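Local coordinates for protein predicted zincin-like metalloprotease (Acidothermus cellulolyticus 11B, PDB 3E11) that is of unknown function but is probably a zincin-like, metal-dependent peptidase, at residues V50-L54 with T55-T59; R91-V94 with V95-A99. One frame throughout, in Å; residues are numbered along the deposited sequence. Where two conformers were deposited one is given.

Both contacts are local, one a non-helical turn and the other helical. Contact 1 (50-54 with 55-59) is a surface turn starting at V50, the end of strand 47-50; contact 2 (91-94 with 95-99) is about two and a half turns of helix 83-101, which packs side chains on Y49 of that strand and on strand 67-72. Their centres are about 21 Å apart and their nearest atoms about 7 Å apart. Contact 2 carries H96 and E97 of a probable HExxH metal-binding motif, with no metal bound here. Its R91 side chain is about 6 Å from that of D19, a calcium ligand, though none is bound to this chain; contact 1 lies away from that site.

Contact 1. Residues V50-L54 with T55-T59; sequences VGIPL and TERTT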
ATOM      1  N   VAL A  50       8.117  -4.236  -1.720  1.00  8.72           N
ATOM      2  CA  VAL A  50       9.569  -4.242  -1.744  1.00  8.86           C
ATOM      3  C   VAL A  50      10.090  -4.820  -0.424  1.00  8.89           C
ATOM      4  O   VAL A  50       9.981  -4.193   0.648  1.00  7.84           O
ATOM      5  CB  VAL A  50      10.122  -2.841  -1.929  1.00  9.45           C
ATOM      6  CG1 VAL A  50      11.652  -2.871  -1.960  1.00  9.55           C
ATOM      7  CG2 VAL A  50       9.527  -2.192  -3.173  1.00 11.32           C
ATOM      8  N   GLY A  51      10.632  -6.030  -0.515  1.00  9.29           N
ATOM      9  CA  GLY A  51      11.262  -6.724   0.606  1.00  9.69           C
ATOM     10  C   GLY A  51      12.700  -6.318   0.765  1.00  9.83           C
ATOM     11  O   GLY A  51      13.479  -6.395  -0.180  1.00 12.37           O
ATOM     12  N   ILE A  52      13.079  -5.945   1.976  1.00  8.79           N
ATOM     13  CA  ILE A  52      14.433  -5.472   2.277  0.50  8.71           C
ATOM     14  C   ILE A  52      15.360  -6.669   2.514  1.00  8.09           C
ATOM     15  O   ILE A  52      15.003  -7.566   3.287  1.00  7.72           O
ATOM     16  CB  ILE A  52      14.443  -4.587   3.555  0.50  8.83           C
ATOM     17  CG1 ILE A  52      13.542  -3.354   3.382  0.50  9.26           C
ATOM     18  CG2 ILE A  52      15.857  -4.138   3.893  0.50  9.38           C
ATOM     19  CD1 ILE A  52      13.939  -2.442   2.282  0.50  8.61           C
ATOM     20  N   PRO A  53      16.552  -6.708   1.851  1.00  7.63           N
ATOM     21  CA  PRO A  53      17.522  -7.795   2.075  1.00  7.29           C
ATOM     22  C   PRO A  53      17.922  -7.846   3.543  1.00  7.22           C
ATOM     23  O   PRO A  53      17.860  -6.817   4.233  1.00  5.82           O
ATOM     24  CB  PRO A  53      18.726  -7.405   1.217  1.00  7.79           C
ATOM     25  CG  PRO A  53      18.219  -6.405   0.272  1.00  7.82           C
ATOM     26  CD  PRO A  53      17.041  -5.748   0.853  1.00  7.62           C
ATOM     27  N   LEU A  54      18.328  -9.025   4.005  1.00  6.80           N
ATOM     28  CA  LEU A  54      18.706  -9.226   5.401  1.00  7.63           C
ATOM     29  C   LEU A  54      19.876  -8.287   5.779  1.00  8.61           C
ATOM     30  O   LEU A  54      19.914  -7.739   6.876  1.00  8.74           O
ATOM     31  CB  LEU A  54      19.140 -10.697   5.630  1.00  7.32           C
ATOM     32  CG  LEU A  54      19.393 -11.139   7.061  1.00  7.23           C
ATOM     33  CD1 LEU A  54      18.206 -10.757   7.958  1.00  7.55           C
ATOM     34  CD2 LEU A  54      19.644 -12.621   7.137  1.00  7.53           C
ATOM     35  N   THR A  55      20.811  -8.126   4.846  1.00  9.89           N
ATOM     36  CA  THR A  55      21.945  -7.203   4.971  1.00 11.53           C
ATOM     37  C   THR A  55      21.581  -5.764   5.241  1.00 11.68           C
ATOM     38  O   THR A  55      22.401  -5.035   5.760  1.00 13.27           O
ATOM     39  CB  THR A  55      22.669  -7.069   3.632  1.00 11.57           C
ATOM     40  OG1 THR A  55      22.680  -8.323   2.975  1.00 13.50           O
ATOM     41  CG2 THR A  55      24.068  -6.546   3.799  1.00 12.82           C
ATOM     42  N   GLU A  56      20.415  -5.352   4.784  1.00 12.31           N
ATOM     43  CA  GLU A  56      19.986  -3.957   4.841  1.00 13.25           C
ATOM     44  C   GLU A  56      18.901  -3.785   5.881  1.00 12.96           C
ATOM     45  O   GLU A  56      18.372  -2.692   6.061  1.00 13.31           O
ATOM     46  CB  GLU A  56      19.534  -3.497   3.454  1.00 13.64           C
ATOM     47  CG  GLU A  56      20.700  -3.552   2.428  1.00 15.10           C
ATOM     48  CD  GLU A  56      20.259  -3.479   0.963  1.00 15.18           C
ATOM     49  OE1 GLU A  56      19.137  -3.021   0.696  1.00 18.70           O
ATOM     50  OE2 GLU A  56      21.050  -3.903   0.069  1.00 19.32           O
ATOM     51  N   ARG A  57      18.600  -4.863   6.601  1.00 12.71           N
ATOM     52  CA  ARG A  57      17.448  -4.906   7.510  1.00 13.11           C
ATOM     53  C   ARG A  57      17.691  -4.085   8.771  1.00 14.28           C
ATOM     54  O   ARG A  57      16.755  -3.549   9.331  1.00 13.65           O
ATOM     55  CB  ARG A  57      17.131  -6.369   7.890  1.00 12.37           C
ATOM     56  CG  ARG A  57      16.030  -6.575   8.922  1.00 11.61           C
ATOM     57  CD  ARG A  57      14.687  -6.041   8.410  1.00 11.25           C
ATOM     58  NE  ARG A  57      14.121  -6.928   7.402  1.00 11.10           N
ATOM     59  CZ  ARG A  57      13.015  -6.662   6.708  1.00 10.00           C
ATOM     60  NH1 ARG A  57      12.362  -5.532   6.896  1.00 10.86           N
ATOM     61  NH2 ARG A  57      12.571  -7.532   5.815  1.00  9.33           N
ATOM     62  N   THR A  58      18.945  -4.017   9.225  1.00 15.84           N
ATOM     63  CA  THR A  58      19.262  -3.295  10.451  1.00 17.59           C
ATOM     64  C   THR A  58      20.282  -2.190  10.247  1.00 18.92           C
ATOM     65  O   THR A  58      20.995  -2.152   9.250  1.00 18.99           O
ATOM     66  CB  THR A  58      19.739  -4.221  11.565  1.00 17.89           C
ATOM     67  OG1 THR A  58      20.801  -5.064  11.098  1.00 17.91           O
ATOM     68  CG2 THR A  58      18.597  -5.069  12.053  1.00 17.95           C
ATOM     69  N   THR A  59      20.308  -1.274  11.209  1.00 20.39           N
ATOM     70  CA  THR A  59      21.088  -0.045  11.111  1.00 20.97           C
ATOM     71  C   THR A  59      22.259  -0.164  12.044  1.00 21.07           C
ATOM     72  O   THR A  59      22.286  -1.055  12.899  1.00 20.80           O
ATOM     73  CB  THR A  59      20.262   1.185  11.532  1.00 21.29           C
ATOM     74  OG1 THR A  59      19.983   1.122  12.939  1.00 21.97           O
ATOM     75  CG2 THR A  59      18.951   1.233  10.767  1.00 21.30           C
TER
HETATM   76  O   HOH W   1      15.180  -9.095   5.583  1.00 16.12           O
HETATM   77  O   HOH W   2      21.151  -6.102   8.536  1.00 22.30           O
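Two successive backbone hydrogen bonds close the turn: E56 N to P53 O at 3.0 Å and R57 N to L54 O at 3.2 Å. Both donors sit well above the plane of the carbonyl they bind, 60° out of it for E56 N, and neither lies on a lone pair. With the backbone angles of L54, T55 and E56, these bonds define two overlapping type I turns. L54 O is held twice, since a water 2.6 Å away donates to it and in turn accepts from T58 N.

A second water bridges the ends of the turn, donating to I52 O and accepting from R57 NE at 3.0 Å. The arginine chain bends at chi2 (62°) and chi3 (74°), which folds its guanidinium back over I52, whose CB lies 3.9 Å above one face and toward the rim. Beyond this, R57 NH2 forms a salt bridge with D67 and NH1 a hydrogen bond to L65 O, so the rotation of the flat group is fixed from several directions.

Outward, the packing is thinner. E56 crosses the proline ring obliquely: its OE1 comes to 3.4 Å from P53 CD, and its CD rests near P53 CG. The approach of I52 CG2 to E56 O, 3.6 Å, is tentative, because I52 adopts two conformers.

The turn belongs to the surface loop between antiparallel neighbours, strands 47-50 and 67-72. V50, at the end of the first strand, packs on R68 and I70 of the second, while D67 OD1 receives both I52 N and the R57 guanidinium.

Contact 2. Residues R91-V94 with V95-A99; sequences RKTV and VHEIA
The H96 imidazole leans obliquely over the preceding helical turn, its CD2 2.9 Å from K92 O and its NE2 3.8 Å from K92 CG. K92 runs out extended, so its CE also passes NE2, at 4.0 Å, and the aliphatic chain crosses the ring while NZ stays farther off. H96 reaches this place because its CG lies beside the backbone N (chi1 -74°), which tips the ring back toward K92.

A second flat group is the E97 carboxylate. Its chi1 (-75°) sets CG 3.2 Å from T93 O, and the bend at chi2 (-57°) turns the carboxylate away from the residues before it. H96 and E97 open an HExxH pattern completed by H100, the signature of zincins; H96, with H100, would probably bind the metal, and E97 is the position of the general base in zincins, although no metal is bound here. With an alanine in place of H96, the K92 methylenes would probably lose their imidazole neighbour and the presumed metal site one ligand.

Underneath runs a regular alpha-helical series of i to i+4 bonds: V95 N to R91 O, H96 N to K92 O, E97 N to T93 O and I98 N to V94 O. Branched side chains pack beside the same carbonyls, with V95 CG2 3.4 Å from R91 O and I98 CG2 3.5 Å from V94 O.

R91 instead reaches helix 7-19, bonding to the carbonyls of A17 and E16. T93, V94 and E97 press helix 83-101 against strand 67-72, E97 and I98 touch Y49 of strand 47-50, and H96 and A99 meet L109 of helix 106-110.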
ATOM      1  N   ARG A  91      -6.349   1.431   0.160  1.00  8.28           N
ATOM      2  CA  ARG A  91      -6.512   0.385   1.161  1.00  9.01           C
ATOM      3  C   ARG A  91      -6.507  -0.984   0.492  1.00  8.46           C
ATOM      4  O   ARG A  91      -5.820  -1.898   0.941  1.00  8.68           O
ATOM      5  CB  ARG A  91      -7.805   0.583   1.966  1.00  8.51           C
ATOM      6  CG  ARG A  91      -7.879  -0.295   3.202  1.00 11.46           C
ATOM      7  CD  ARG A  91      -9.136   0.015   3.973  1.00 12.36           C
ATOM      8  NE  ARG A  91      -9.087   1.334   4.633  1.00 14.37           N
ATOM      9  CZ  ARG A  91     -10.062   2.249   4.587  1.00 17.35           C
ATOM     10  NH1 ARG A  91     -11.183   2.036   3.886  1.00 19.02           N
ATOM     11  NH2 ARG A  91      -9.922   3.398   5.247  1.00 12.21           N
ATOM     12  N   LYS A  92      -7.270  -1.112  -0.593  1.00  9.42           N
ATOM     13  CA  LYS A  92      -7.409  -2.388  -1.263  1.00 10.11           C
ATOM     14  C   LYS A  92      -6.040  -2.830  -1.781  1.00  8.91           C
ATOM     15  O   LYS A  92      -5.691  -3.991  -1.678  1.00  7.68           O
ATOM     16  CB  LYS A  92      -8.435  -2.314  -2.381  1.00  9.62           C
ATOM     17  CG  LYS A  92      -8.414  -3.474  -3.316  1.00 12.02           C
ATOM     18  CD  LYS A  92      -9.468  -3.331  -4.416  1.00 13.71           C
ATOM     19  CE  LYS A  92      -9.246  -4.397  -5.479  1.00 17.05           C
ATOM     20  NZ  LYS A  92     -10.324  -4.438  -6.509  1.00 18.43           N
ATOM     21  N   THR A  93      -5.267  -1.880  -2.280  1.00  7.88           N
ATOM     22  CA  THR A  93      -3.946  -2.151  -2.829  1.00  8.35           C
ATOM     23  C   THR A  93      -2.945  -2.642  -1.773  1.00  8.52           C
ATOM     24  O   THR A  93      -2.274  -3.653  -1.984  1.00  8.31           O
ATOM     25  CB  THR A  93      -3.403  -0.910  -3.563  1.00  8.35           C
ATOM     26  OG1 THR A  93      -4.282  -0.608  -4.648  1.00  8.37           O
ATOM     27  CG2 THR A  93      -1.982  -1.140  -4.095  1.00 10.53           C
ATOM     28  N   VAL A  94      -2.876  -1.936  -0.654  1.00  8.80           N
ATOM     29  CA  VAL A  94      -2.029  -2.324   0.478  1.00  8.90           C
ATOM     30  C   VAL A  94      -2.410  -3.733   0.969  1.00  8.60           C
ATOM     31  O   VAL A  94      -1.528  -4.593   1.170  1.00  7.56           O
ATOM     32  CB  VAL A  94      -2.109  -1.293   1.624  1.00  9.22           C
ATOM     33  CG1 VAL A  94      -1.331  -1.779   2.827  1.00 10.50           C
ATOM     34  CG2 VAL A  94      -1.573   0.076   1.179  1.00  9.97           C
ATOM     35  N   VAL A  95      -3.711  -3.969   1.180  1.00  7.95           N
ATOM     36  CA  VAL A  95      -4.164  -5.277   1.674  1.00  8.78           C
ATOM     37  C   VAL A  95      -3.832  -6.414   0.687  1.00  9.08           C
ATOM     38  O   VAL A  95      -3.342  -7.490   1.082  1.00 10.07           O
ATOM     39  CB  VAL A  95      -5.663  -5.281   2.017  1.00  8.80           C
ATOM     40  CG1 VAL A  95      -6.144  -6.698   2.314  1.00  8.56           C
ATOM     41  CG2 VAL A  95      -5.898  -4.417   3.238  1.00  9.78           C
ATOM     42  N   HIS A  96      -4.047  -6.187  -0.599  1.00  9.08           N
ATOM     43  CA  HIS A  96      -3.606  -7.173  -1.588  1.00  9.00           C
ATOM     44  C   HIS A  96      -2.117  -7.415  -1.586  1.00  8.81           C
ATOM     45  O   HIS A  96      -1.668  -8.562  -1.684  1.00  9.19           O
ATOM     46  CB  HIS A  96      -4.095  -6.798  -2.991  1.00  9.75           C
ATOM     47  CG  HIS A  96      -5.557  -7.050  -3.171  1.00 12.07           C
ATOM     48  ND1 HIS A  96      -6.066  -7.813  -4.195  1.00 15.84           N
ATOM     49  CD2 HIS A  96      -6.617  -6.691  -2.405  1.00 14.78           C
ATOM     50  CE1 HIS A  96      -7.384  -7.861  -4.086  1.00 16.69           C
ATOM     51  NE2 HIS A  96      -7.741  -7.191  -3.006  1.00 15.92           N
ATOM     52  N   GLU A  97      -1.344  -6.347  -1.470  1.00  8.33           N
ATOM     53  CA  GLU A  97       0.100  -6.483  -1.519  1.00  8.88           C
ATOM     54  C   GLU A  97       0.592  -7.250  -0.306  1.00  8.34           C
ATOM     55  O   GLU A  97       1.421  -8.141  -0.433  1.00  8.34           O
ATOM     56  CB  GLU A  97       0.786  -5.112  -1.647  1.00  9.47           C
ATOM     57  CG  GLU A  97       0.674  -4.496  -3.056  1.00  9.63           C
ATOM     58  CD  GLU A  97       1.251  -5.408  -4.127  1.00  9.03           C
ATOM     59  OE1 GLU A  97       2.257  -6.082  -3.864  1.00 12.17           O
ATOM     60  OE2 GLU A  97       0.667  -5.499  -5.218  1.00  9.71           O
ATOM     61  N   ILE A  98       0.063  -6.948   0.872  1.00  7.20           N
ATOM     62  CA  ILE A  98       0.510  -7.661   2.065  1.00  6.93           C
ATOM     63  C   ILE A  98       0.051  -9.126   2.036  1.00  7.69           C
ATOM     64  O   ILE A  98       0.821 -10.040   2.374  1.00  7.90           O
ATOM     65  CB  ILE A  98       0.116  -6.915   3.380  1.00  6.51           C
ATOM     66  CG1 ILE A  98       0.973  -7.434   4.542  1.00  5.04           C
ATOM     67  CG2 ILE A  98      -1.355  -6.983   3.676  1.00  6.63           C
ATOM     68  CD1 ILE A  98       2.466  -7.180   4.356  1.00  5.22           C
ATOM     69  N   ALA A  99      -1.169  -9.352   1.576  1.00  8.11           N
ATOM     70  CA  ALA A  99      -1.713 -10.707   1.503  1.00  9.23           C
ATOM     71  C   ALA A  99      -0.876 -11.590   0.566  1.00  9.86           C
ATOM     72  O   ALA A  99      -0.519 -12.724   0.899  1.00 10.31           O
ATOM     73  CB  ALA A  99      -3.147 -10.643   1.058  1.00  9.18           C
TER